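Uncharacterized protein (Bacillus thuringiensis serovar kurstaki, PDB 4XHO) binds ATP with a magnesium ion and is probably an actin-like ATPase of the plasmid-segregating ParM kind. Local coordinates at residues N235-G240 with N367-G372; A239-N244 with N259-T264; L345-D350 with V374-A379. The protein carries 2 engineered substitutions. All coordinates share one frame; numbering follows the deposited sequence.

Interaction 1: N235-G240 with N367-G372. With ATP (adenosine-5'-triphosphate), chain B.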
loop_
_atom_site.group_PDB
_atom_site.type_symbol
_atom_site.label_atom_id
_atom_site.label_comp_id
_atom_site.label_asym_id
_atom_site.label_seq_id
_atom_site.Cartn_x
_atom_site.Cartn_y
_atom_site.Cartn_z
ATOM N N ASN A 235 13.733 1.610 4.929
ATOM C CA ASN A 235 12.920 2.782 5.154
ATOM C C ASN A 235 11.727 2.774 4.230
ATOM O O ASN A 235 11.880 3.006 3.014
ATOM C CB ASN A 235 13.729 4.056 4.927
ATOM C CG ASN A 235 15.058 4.032 5.637
ATOM O OD1 ASN A 235 15.175 4.503 6.761
ATOM N ND2 ASN A 235 16.073 3.497 4.976
ATOM N N ASP A 236 10.545 2.508 4.787
ATOM C CA ASP A 236 9.340 2.487 3.978
ATOM C C ASP A 236 8.706 3.853 4.127
ATOM O O ASP A 236 8.147 4.160 5.164
ATOM C CB ASP A 236 8.392 1.361 4.401
ATOM C CG ASP A 236 7.264 1.124 3.395
ATOM O OD1 ASP A 236 6.768 2.106 2.808
ATOM O OD2 ASP A 236 6.860 -0.040 3.183
ATOM N N LEU A 237 8.810 4.674 3.088
ATOM C CA LEU A 237 8.256 6.026 3.105
ATOM C C LEU A 237 6.777 6.017 2.680
ATOM O O LEU A 237 6.443 5.781 1.504
ATOM C CB LEU A 237 9.087 6.941 2.200
ATOM C CG LEU A 237 10.632 6.782 2.286
ATOM C CD1 LEU A 237 11.367 7.880 1.548
ATOM C CD2 LEU A 237 11.125 6.686 3.714
ATOM N N GLY A 238 5.883 6.256 3.638
ATOM C CA GLY A 238 4.458 6.108 3.371
ATOM C C GLY A 238 3.661 7.406 3.372
ATOM O O GLY A 238 4.214 8.515 3.543
ATOM N N ALA A 239 2.347 7.254 3.187
ATOM C CA ALA A 239 1.410 8.382 3.131
ATOM C C ALA A 239 1.351 9.179 4.442
ATOM O O ALA A 239 1.595 10.388 4.438
ATOM C CB ALA A 239 0.032 7.891 2.759
ATOM N N GLY A 240 1.050 8.504 5.556
ATOM C CA GLY A 240 1.048 9.149 6.868
ATOM C C GLY A 240 2.234 8.843 7.769
ATOM O O GLY A 240 2.412 9.457 8.820
ATOM N N ASN A 367 21.304 1.115 3.211
ATOM C CA ASN A 367 20.010 1.665 3.560
ATOM C C ASN A 367 19.046 1.547 2.386
ATOM O O ASN A 367 19.099 2.337 1.449
ATOM C CB ASN A 367 20.155 3.116 4.002
ATOM C CG ASN A 367 21.031 3.268 5.234
ATOM O OD1 ASN A 367 20.534 3.286 6.358
ATOM N ND2 ASN A 367 22.341 3.377 5.029
ATOM N N ILE A 368 18.188 0.536 2.417
ATOM C CA ILE A 368 17.169 0.412 1.392
ATOM C C ILE A 368 16.074 1.459 1.630
ATOM O O ILE A 368 15.656 1.689 2.769
ATOM C CB ILE A 368 16.540 -0.997 1.367
ATOM C CG1 ILE A 368 17.591 -2.057 1.038
ATOM C CG2 ILE A 368 15.430 -1.054 0.339
ATOM C CD1 ILE A 368 18.173 -2.745 2.233
ATOM N N VAL A 369 15.631 2.109 0.560
ATOM C CA VAL A 369 14.543 3.081 0.637
ATOM C C VAL A 369 13.390 2.702 -0.294
ATOM O O VAL A 369 13.591 2.584 -1.498
ATOM C CB VAL A 369 15.019 4.485 0.271
ATOM C CG1 VAL A 369 13.974 5.488 0.635
ATOM C CG2 VAL A 369 16.327 4.802 0.988
ATOM N N VAL A 370 12.188 2.510 0.259
ATOM C CA VAL A 370 11.047 2.039 -0.532
ATOM C C VAL A 370 9.796 2.831 -0.176
ATOM O O VAL A 370 9.890 3.818 0.557
ATOM C CB VAL A 370 10.773 0.551 -0.293
ATOM C CG1 VAL A 370 11.989 -0.287 -0.683
ATOM C CG2 VAL A 370 10.405 0.330 1.168
ATOM N N GLY A 371 8.632 2.383 -0.658
ATOM C CA GLY A 371 7.371 3.047 -0.374
ATOM C C GLY A 371 7.003 4.091 -1.421
ATOM O O GLY A 371 7.797 4.433 -2.313
ATOM N N GLY A 372 5.798 4.618 -1.328
ATOM C CA GLY A 372 5.363 5.572 -2.315
ATOM C C GLY A 372 6.099 6.892 -2.233
ATOM O O GLY A 372 6.138 7.626 -3.207
HETATM P PG ATP B . 1.312 4.243 5.188
HETATM O O1G ATP B . 0.944 5.511 5.925
HETATM O O2G ATP B . 0.288 3.126 5.276
HETATM O O3G ATP B . 2.755 3.811 5.381
HETATM P PB ATP B . 0.944 3.764 2.381
HETATM O O1B ATP B . -0.540 3.751 2.125
HETATM O O2B ATP B . 1.762 2.495 2.474
HETATM O O3B ATP B . 1.283 4.689 3.649
HETATM P PA ATP B . 2.328 4.457 0.004
HETATM O O1A ATP B . 1.487 3.500 -0.819
HETATM O O2A ATP B . 3.699 4.053 0.462
HETATM O O3A ATP B . 1.541 4.846 1.341
HETATM O "O5'" ATP B . 2.436 5.882 -0.722
HETATM C "C5'" ATP B . 3.008 6.986 -0.030
HETATM C "C4'" ATP B . 2.841 8.227 -0.894
HETATM O "O4'" ATP B . 3.390 8.038 -2.207
HETATM C "C3'" ATP B . 1.361 8.513 -1.065
HETATM O "O3'" ATP B . 1.150 9.916 -0.904
HETATM C "C2'" ATP B . 1.070 8.069 -2.486
HETATM O "O2'" ATP B . -0.069 8.738 -3.025
HETATM C "C1'" ATP B . 2.389 8.388 -3.169
HETATM N N9 ATP B . 2.626 7.649 -4.424
HETATM C C8 ATP B . 2.426 6.340 -4.632
HETATM N N7 ATP B . 2.765 5.983 -5.901
HETATM C C5 ATP B . 3.182 7.092 -6.526
HETATM C C6 ATP B . 3.681 7.419 -7.880
HETATM N N6 ATP B . 3.790 6.463 -8.826
HETATM N N1 ATP B . 4.015 8.696 -8.130
HETATM C C2 ATP B . 3.902 9.652 -7.186
HETATM N N3 ATP B . 3.464 9.435 -5.935
HETATM C C4 ATP B . 3.089 8.191 -5.551
#
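The two phosphate-side strands of what is probably an actin-like nucleotide domain run parallel here, N235-L237 beside N367-V370. The DLGAG sequence of D236-G240 is consistent with the second phosphate-binding motif of this superfamily. The short axes are 4.8 Å apart and 19° from parallel. The ladder begins at I368 O, which takes two donors from N235. N235 N is 2.9 Å from I368 O. N235 ND2 is also 2.9 Å from I368 O. The two donors reach it from opposite faces of the carbonyl plane. The N235 side chain turns its CG beside its own backbone N (chi1 -48°), which brings ND2 to the acceptor that the backbone N already uses. Its OD1 is taken by N244 ND2. Next, V370 N donates nearly straight to N235 O at 2.8 Å. L237 N donates to V370 O from above the carbonyl plane.

D236 and V370 lie on one face, where V370 CG2 packs against D236 CA and CG; the two side chains cross at about a right angle. OD2 of D236 bonds T403 OG1, and the D236 side chain is about 4 Å from the bound magnesium. On the other face, L237 CD1 touches V369 CG1 at 3.7 Å.

Beyond the strands, backbone N-H groups grip ATP. A239 N bonds O3B of ATP at 2.8 Å and also O3A. G240 N bonds the gamma-phosphate oxygen O1G. G372 N, from the second segment, bonds the alpha-phosphate oxygen O2A at 2.8 Å. The triphosphate is therefore held by main-chain N-H groups from both segments. Strand 242-248 flanks N235-L237, and strand 390-391 flanks strand 366-370. Helix 337-362 packs on N235, L237 and N367.

Interaction 2: A239-N244 with N259-T264. With ATP (adenosine-5'-triphosphate), chain B.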
loop_
_atom_site.group_PDB
_atom_site.type_symbol
_atom_site.label_atom_id
_atom_site.label_comp_id
_atom_site.label_asym_id
_atom_site.label_seq_id
_atom_site.Cartn_x
_atom_site.Cartn_y
_atom_site.Cartn_z
ATOM N N ALA A 239 2.347 7.254 3.187
ATOM C CA ALA A 239 1.410 8.382 3.131
ATOM C C ALA A 239 1.351 9.179 4.442
ATOM O O ALA A 239 1.595 10.388 4.438
ATOM C CB ALA A 239 0.032 7.891 2.759
ATOM N N GLY A 240 1.050 8.504 5.556
ATOM C CA GLY A 240 1.048 9.149 6.868
ATOM C C GLY A 240 2.234 8.843 7.769
ATOM O O GLY A 240 2.412 9.457 8.820
ATOM N N THR A 241 3.057 7.885 7.371
ATOM C CA THR A 241 4.098 7.373 8.263
ATOM C C THR A 241 5.378 7.067 7.510
ATOM O O THR A 241 5.341 6.677 6.349
ATOM C CB THR A 241 3.668 6.063 8.970
ATOM O OG1 THR A 241 3.730 4.976 8.033
ATOM C CG2 THR A 241 2.256 6.149 9.541
ATOM N N SER A 242 6.513 7.236 8.168
ATOM C CA SER A 242 7.737 6.635 7.675
ATOM C C SER A 242 8.146 5.520 8.625
ATOM O O SER A 242 8.371 5.743 9.819
ATOM C CB SER A 242 8.854 7.668 7.537
ATOM O OG SER A 242 8.689 8.419 6.346
ATOM N N ASP A 243 8.204 4.307 8.094
ATOM C CA ASP A 243 8.748 3.163 8.816
ATOM C C ASP A 243 10.257 3.112 8.637
ATOM O O ASP A 243 10.742 3.015 7.518
ATOM C CB ASP A 243 8.112 1.871 8.323
ATOM C CG ASP A 243 8.719 0.647 8.965
ATOM O OD1 ASP A 243 8.333 0.344 10.112
ATOM O OD2 ASP A 243 9.568 -0.011 8.314
ATOM N N ASN A 244 10.990 3.200 9.740
ATOM C CA ASN A 244 12.444 3.145 9.722
ATOM C C ASN A 244 12.985 1.891 10.401
ATOM O O ASN A 244 13.336 1.939 11.581
ATOM C CB ASN A 244 13.023 4.372 10.418
ATOM C CG ASN A 244 12.814 5.644 9.630
ATOM O OD1 ASN A 244 12.109 6.552 10.077
ATOM N ND2 ASN A 244 13.435 5.725 8.453
ATOM N N ASN A 259 9.143 4.147 13.933
ATOM C CA ASN A 259 8.078 4.542 13.001
ATOM C C ASN A 259 7.603 5.950 13.323
ATOM O O ASN A 259 7.088 6.195 14.409
ATOM C CB ASN A 259 6.894 3.572 13.065
ATOM C CG ASN A 259 5.785 3.927 12.078
ATOM O OD1 ASN A 259 5.705 3.370 10.976
ATOM N ND2 ASN A 259 4.922 4.858 12.471
ATOM N N THR A 260 7.973 6.864 12.460
ATOM C CA THR A 260 7.587 8.239 12.580
ATOM C C THR A 260 6.369 8.525 11.781
ATOM O O THR A 260 5.759 7.665 11.207
ATOM C CB THR A 260 8.691 9.192 12.200
ATOM O OG1 THR A 260 8.766 9.289 10.792
ATOM C CG2 THR A 260 9.968 8.704 12.724
ATOM N N ASP A 261 5.979 9.768 11.811
ATOM C CA ASP A 261 4.805 10.248 11.129
ATOM C C ASP A 261 5.197 11.116 9.978
ATOM O O ASP A 261 4.484 11.984 9.591
ATOM C CB ASP A 261 3.806 10.903 12.083
ATOM C CG ASP A 261 2.804 9.897 12.641
ATOM O OD1 ASP A 261 1.891 9.494 11.898
ATOM O OD2 ASP A 261 2.945 9.476 13.808
ATOM N N LEU A 262 6.400 10.948 9.490
ATOM C CA LEU A 262 6.862 11.715 8.389
ATOM C C LEU A 262 6.335 11.109 7.081
ATOM O O LEU A 262 6.998 10.451 6.342
ATOM C CB LEU A 262 8.367 11.784 8.458
ATOM C CG LEU A 262 9.226 12.449 7.435
ATOM C CD1 LEU A 262 8.934 13.890 7.313
ATOM C CD2 LEU A 262 10.665 12.249 7.740
ATOM N N GLY A 263 5.070 11.343 6.859
ATOM C CA GLY A 263 4.377 11.007 5.650
ATOM C C GLY A 263 4.438 12.030 4.562
ATOM O O GLY A 263 4.792 13.126 4.772
ATOM N N THR A 264 4.093 11.627 3.382
ATOM C CA THR A 264 3.809 12.519 2.313
ATOM C C THR A 264 2.606 13.438 2.540
ATOM O O THR A 264 2.569 14.512 2.101
ATOM C CB THR A 264 3.633 11.785 0.971
ATOM O OG1 THR A 264 2.590 10.842 1.039
ATOM C CG2 THR A 264 4.812 11.126 0.597
HETATM P PG ATP B . 1.312 4.243 5.188
HETATM O O1G ATP B . 0.944 5.511 5.925
HETATM O O2G ATP B . 0.288 3.126 5.276
HETATM O O3G ATP B . 2.755 3.811 5.381
HETATM P PB ATP B . 0.944 3.764 2.381
HETATM O O1B ATP B . -0.540 3.751 2.125
HETATM O O2B ATP B . 1.762 2.495 2.474
HETATM O O3B ATP B . 1.283 4.689 3.649
HETATM P PA ATP B . 2.328 4.457 0.004
HETATM O O1A ATP B . 1.487 3.500 -0.819
HETATM O O2A ATP B . 3.699 4.053 0.462
HETATM O O3A ATP B . 1.541 4.846 1.341
HETATM O "O5'" ATP B . 2.436 5.882 -0.722
HETATM C "C5'" ATP B . 3.008 6.986 -0.030
HETATM C "C4'" ATP B . 2.841 8.227 -0.894
HETATM O "O4'" ATP B . 3.390 8.038 -2.207
HETATM C "C3'" ATP B . 1.361 8.513 -1.065
HETATM O "O3'" ATP B . 1.150 9.916 -0.904
HETATM C "C2'" ATP B . 1.070 8.069 -2.486
HETATM O "O2'" ATP B . -0.069 8.738 -3.025
HETATM C "C1'" ATP B . 2.389 8.388 -3.169
HETATM N N9 ATP B . 2.626 7.649 -4.424
HETATM C C8 ATP B . 2.426 6.340 -4.632
HETATM N N7 ATP B . 2.765 5.983 -5.901
HETATM C C5 ATP B . 3.182 7.092 -6.526
HETATM C C6 ATP B . 3.681 7.419 -7.880
HETATM N N6 ATP B . 3.790 6.463 -8.826
HETATM N N1 ATP B . 4.015 8.696 -8.130
HETATM C C2 ATP B . 3.902 9.652 -7.186
HETATM N N3 ATP B . 3.464 9.435 -5.935
HETATM C C4 ATP B . 3.089 8.191 -5.551
#
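S242 OG has two polar partners. It donates to L262 O at 2.6 Å, coming in 28° out of the carbonyl plane, and it is also hydrogen-bonded to Q351 NE2. The S242 side chain thus ties its own strand to the turn after strand 251-260 and to helix 337-362. With OG set beside the backbone N (chi1 -79°), the hydroxyl faces that turn.

S242 and T260 form an antiparallel hydrogen-bonded pair. T260 N donates to S242 O at 2.9 Å. The return bond, S242 N to T260 O, is longer and comes in from well above the carbonyl plane. D243 and N259 form the next, non-hydrogen-bonded pair. There N259 OD1 lies 3.7 Å from D243 CA, and the carboxylate and amide planes are turned 48° apart.

Beyond T260 the chain folds sharply. T260 OG1 accepts from L262 N at 3.2 Å, an ST turn, and L262 is the centre of an inverse gamma turn. T260 OG1 also lies against S242 CB. G263 then runs beside the backbone of A239 and G240, its CA nearest A239 O.

Each segment carries a threonine to the nucleotide. T264 OG1 and ATP O3' share a hydrogen bond of 2.6 Å. T241 OG1 makes a weak one to O3G of ATP. The segments therefore meet both the ribose and the gamma phosphate.

The two strands are arms of the hairpin 242-248 and 251-260, with 251-260 at one edge of the five-stranded sheet. Strand 231-237 adjoins 242-248 through backbone bonds between D236 and D243. L262 packs on Y267 of helix 265-278 and on Q351 and S354 of helix 337-362.

Interaction 3: L345-D350 with V374-A379. With ATP (adenosine-5'-triphosphate), chain B.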
loop_
_atom_site.group_PDB
_atom_site.type_symbol
_atom_site.label_atom_id
_atom_site.label_comp_id
_atom_site.label_asym_id
_atom_site.label_seq_id
_atom_site.Cartn_x
_atom_site.Cartn_y
_atom_site.Cartn_z
ATOM N N LEU A 345 10.323 18.726 -3.315
ATOM C CA LEU A 345 11.709 18.936 -2.942
ATOM C C LEU A 345 11.844 19.117 -1.443
ATOM O O LEU A 345 12.797 18.627 -0.857
ATOM C CB LEU A 345 12.297 20.143 -3.663
ATOM C CG LEU A 345 12.489 19.934 -5.157
ATOM C CD1 LEU A 345 13.363 21.025 -5.722
ATOM C CD2 LEU A 345 13.053 18.540 -5.450
ATOM N N LYS A 346 10.898 19.814 -0.826
ATOM C CA LYS A 346 10.954 20.007 0.611
ATOM C C LYS A 346 10.829 18.656 1.294
ATOM O O LYS A 346 11.440 18.411 2.341
ATOM C CB LYS A 346 9.848 20.952 1.094
ATOM C CG LYS A 346 10.081 21.501 2.493
ATOM C CD LYS A 346 8.862 21.336 3.388
ATOM C CE LYS A 346 7.761 22.316 3.042
ATOM N NZ LYS A 346 6.488 21.920 3.708
ATOM N N TYR A 347 10.026 17.781 0.690
ATOM C CA TYR A 347 9.803 16.443 1.210
ATOM C C TYR A 347 11.053 15.613 1.016
ATOM O O TYR A 347 11.485 14.914 1.928
ATOM C CB TYR A 347 8.608 15.778 0.518
ATOM C CG TYR A 347 8.451 14.302 0.836
ATOM C CD1 TYR A 347 7.879 13.889 2.036
ATOM C CD2 TYR A 347 8.865 13.326 -0.063
ATOM C CE1 TYR A 347 7.737 12.537 2.344
ATOM C CE2 TYR A 347 8.717 11.982 0.231
ATOM C CZ TYR A 347 8.163 11.592 1.444
ATOM O OH TYR A 347 8.009 10.258 1.746
ATOM N N ALA A 348 11.637 15.679 -0.175
ATOM C CA ALA A 348 12.806 14.849 -0.451
ATOM C C ALA A 348 13.903 15.203 0.540
ATOM O O ALA A 348 14.491 14.329 1.170
ATOM C CB ALA A 348 13.280 15.026 -1.884
ATOM N N GLU A 349 14.120 16.501 0.700
ATOM C CA GLU A 349 15.103 17.033 1.625
ATOM C C GLU A 349 14.834 16.613 3.064
ATOM O O GLU A 349 15.746 16.194 3.773
ATOM C CB GLU A 349 15.145 18.567 1.543
ATOM C CG GLU A 349 15.763 19.124 0.272
ATOM C CD GLU A 349 15.430 20.597 0.079
ATOM O OE1 GLU A 349 14.861 21.208 1.015
ATOM O OE2 GLU A 349 15.719 21.142 -1.012
ATOM N N ASP A 350 13.591 16.743 3.506
ATOM C CA ASP A 350 13.276 16.339 4.863
ATOM C C ASP A 350 13.576 14.850 5.043
ATOM O O ASP A 350 14.129 14.440 6.080
ATOM C CB ASP A 350 11.822 16.659 5.208
ATOM C CG ASP A 350 11.594 18.154 5.487
ATOM O OD1 ASP A 350 12.407 18.986 5.018
ATOM O OD2 ASP A 350 10.595 18.498 6.172
ATOM N N VAL A 374 9.159 7.482 -2.238
ATOM C CA VAL A 374 10.257 7.448 -3.198
ATOM C C VAL A 374 9.815 7.944 -4.583
ATOM O O VAL A 374 10.598 8.525 -5.339
ATOM C CB VAL A 374 10.805 6.023 -3.307
ATOM C CG1 VAL A 374 11.770 5.870 -4.475
ATOM C CG2 VAL A 374 11.434 5.595 -1.979
ATOM N N LEU A 375 8.549 7.705 -4.916
ATOM C CA LEU A 375 7.989 8.162 -6.175
ATOM C C LEU A 375 7.512 9.608 -6.065
ATOM O O LEU A 375 7.804 10.438 -6.933
ATOM C CB LEU A 375 6.846 7.254 -6.603
ATOM C CG LEU A 375 7.300 5.833 -6.962
ATOM C CD1 LEU A 375 6.110 4.858 -6.976
ATOM C CD2 LEU A 375 8.050 5.834 -8.303
ATOM N N PHE A 376 6.797 9.902 -4.981
ATOM C CA PHE A 376 6.261 11.220 -4.780
ATOM C C PHE A 376 7.375 12.244 -4.746
ATOM O O PHE A 376 7.278 13.273 -5.395
ATOM C CB PHE A 376 5.448 11.315 -3.489
ATOM C CG PHE A 376 5.131 12.742 -3.092
ATOM C CD1 PHE A 376 4.174 13.482 -3.803
ATOM C CD2 PHE A 376 5.821 13.362 -2.049
ATOM C CE1 PHE A 376 3.895 14.807 -3.474
ATOM C CE2 PHE A 376 5.540 14.689 -1.712
ATOM C CZ PHE A 376 4.571 15.412 -2.438
ATOM N N GLY A 377 8.423 11.972 -3.983
ATOM C CA GLY A 377 9.560 12.866 -3.916
ATOM C C GLY A 377 10.742 12.373 -4.725
ATOM O O GLY A 377 11.890 12.640 -4.366
ATOM N N TYR A 378 10.464 11.664 -5.821
ATOM C CA TYR A 378 11.513 11.171 -6.737
ATOM C C TYR A 378 12.438 12.271 -7.233
ATOM O O TYR A 378 13.625 12.035 -7.429
ATOM C CB TYR A 378 10.896 10.467 -7.956
ATOM C CG TYR A 378 11.910 9.895 -8.938
ATOM C CD1 TYR A 378 12.625 8.731 -8.632
ATOM C CD2 TYR A 378 12.148 10.504 -10.178
ATOM C CE1 TYR A 378 13.561 8.187 -9.521
ATOM C CE2 TYR A 378 13.080 9.964 -11.086
ATOM C CZ TYR A 378 13.789 8.804 -10.738
ATOM O OH TYR A 378 14.718 8.241 -11.593
ATOM N N ALA A 379 11.879 13.464 -7.436
ATOM C CA ALA A 379 12.615 14.585 -8.007
ATOM C C ALA A 379 13.915 14.789 -7.269
ATOM O O ALA A 379 14.957 14.916 -7.891
ATOM C CB ALA A 379 11.782 15.846 -7.977
HETATM P PG ATP B . 1.312 4.243 5.188
HETATM O O1G ATP B . 0.944 5.511 5.925
HETATM O O2G ATP B . 0.288 3.126 5.276
HETATM O O3G ATP B . 2.755 3.811 5.381
HETATM P PB ATP B . 0.944 3.764 2.381
HETATM O O1B ATP B . -0.540 3.751 2.125
HETATM O O2B ATP B . 1.762 2.495 2.474
HETATM O O3B ATP B . 1.283 4.689 3.649
HETATM P PA ATP B . 2.328 4.457 0.004
HETATM O O1A ATP B . 1.487 3.500 -0.819
HETATM O O2A ATP B . 3.699 4.053 0.462
HETATM O O3A ATP B . 1.541 4.846 1.341
HETATM O "O5'" ATP B . 2.436 5.882 -0.722
HETATM C "C5'" ATP B . 3.008 6.986 -0.030
HETATM C "C4'" ATP B . 2.841 8.227 -0.894
HETATM O "O4'" ATP B . 3.390 8.038 -2.207
HETATM C "C3'" ATP B . 1.361 8.513 -1.065
HETATM O "O3'" ATP B . 1.150 9.916 -0.904
HETATM C "C2'" ATP B . 1.070 8.069 -2.486
HETATM O "O2'" ATP B . -0.069 8.738 -3.025
HETATM C "C1'" ATP B . 2.389 8.388 -3.169
HETATM N N9 ATP B . 2.626 7.649 -4.424
HETATM C C8 ATP B . 2.426 6.340 -4.632
HETATM N N7 ATP B . 2.765 5.983 -5.901
HETATM C C5 ATP B . 3.182 7.092 -6.526
HETATM C C6 ATP B . 3.681 7.419 -7.880
HETATM N N6 ATP B . 3.790 6.463 -8.826
HETATM N N1 ATP B . 4.015 8.696 -8.130
HETATM C C2 ATP B . 3.902 9.652 -7.186
HETATM N N3 ATP B . 3.464 9.435 -5.935
HETATM C C4 ATP B . 3.089 8.191 -5.551
#
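Y347 and F376 meet in a T-shaped (edge-to-face) stack, beside the adenosine end of the nucleotide site in what is probably an actin-like fold. The edge of F376 points at the face of Y347. The centroids are 5.3 Å apart and the planes stand at 68°. The closest atoms are F376 CD2 and Y347 CD2, at 3.6 Å, while CE2 of F376 reaches back to Y347 CG and CB. Both rings leave their helices with CG anti to the backbone N (chi1 170° for Y347, 167° for F376), which turns each of them toward the other segment. At the edge of the Y347 ring sits G377, whose CA is 3.9 Å from Y347 CD2.

G377 follows helix 373-376 and is the N-cap residue of helix 378-381. It has no side chain, and the helix 337-362 backbone comes near it: the CA atoms of A348 and G377 are 5.1 Å apart. A348 CB rests 3.7 Å from G377 O. At the far end of the contact, L345 CD2 meets A379 CB at 3.9 Å. No hydrogen bond joins the two segments, so the contact is made by packing.

Further out, T264 packs on both rings. Y267 makes a second edge-to-face pair with Y347. I268 and I271 of helix 265-278, I304 of helix 300-317 and M344 of helix 337-362 touch F376. D350 OD2 bonds the hydroxyl of the same Y267.

The turn of helix holding F376 also lies along ATP. F376 CB approaches N3 of the adenine, and L375 CB is 3.4 Å from its C6.

In the fold
From the N terminus, strand 231-237 opens interaction 1 and runs straight into interaction 2, which shares A239 and G240. Interaction 2 closes first: it zips the hairpin of strands 242-248 and 251-260 and ends at T264. Its short loop starts from the same residues and closes well before the long one that interaction 1 closes at 367-372. Interaction 3 starts later, on helix 337-362, and ends at 374-379, beyond strand 366-370. It therefore crosses interaction 1 and follows interaction 2 in series. Together they join the five-stranded sheet, its hairpin edge, helix 337-362 and the short helix 373-376 beside the adenine. All three touch ATP. Y347 packs on L237, and V374 on V369.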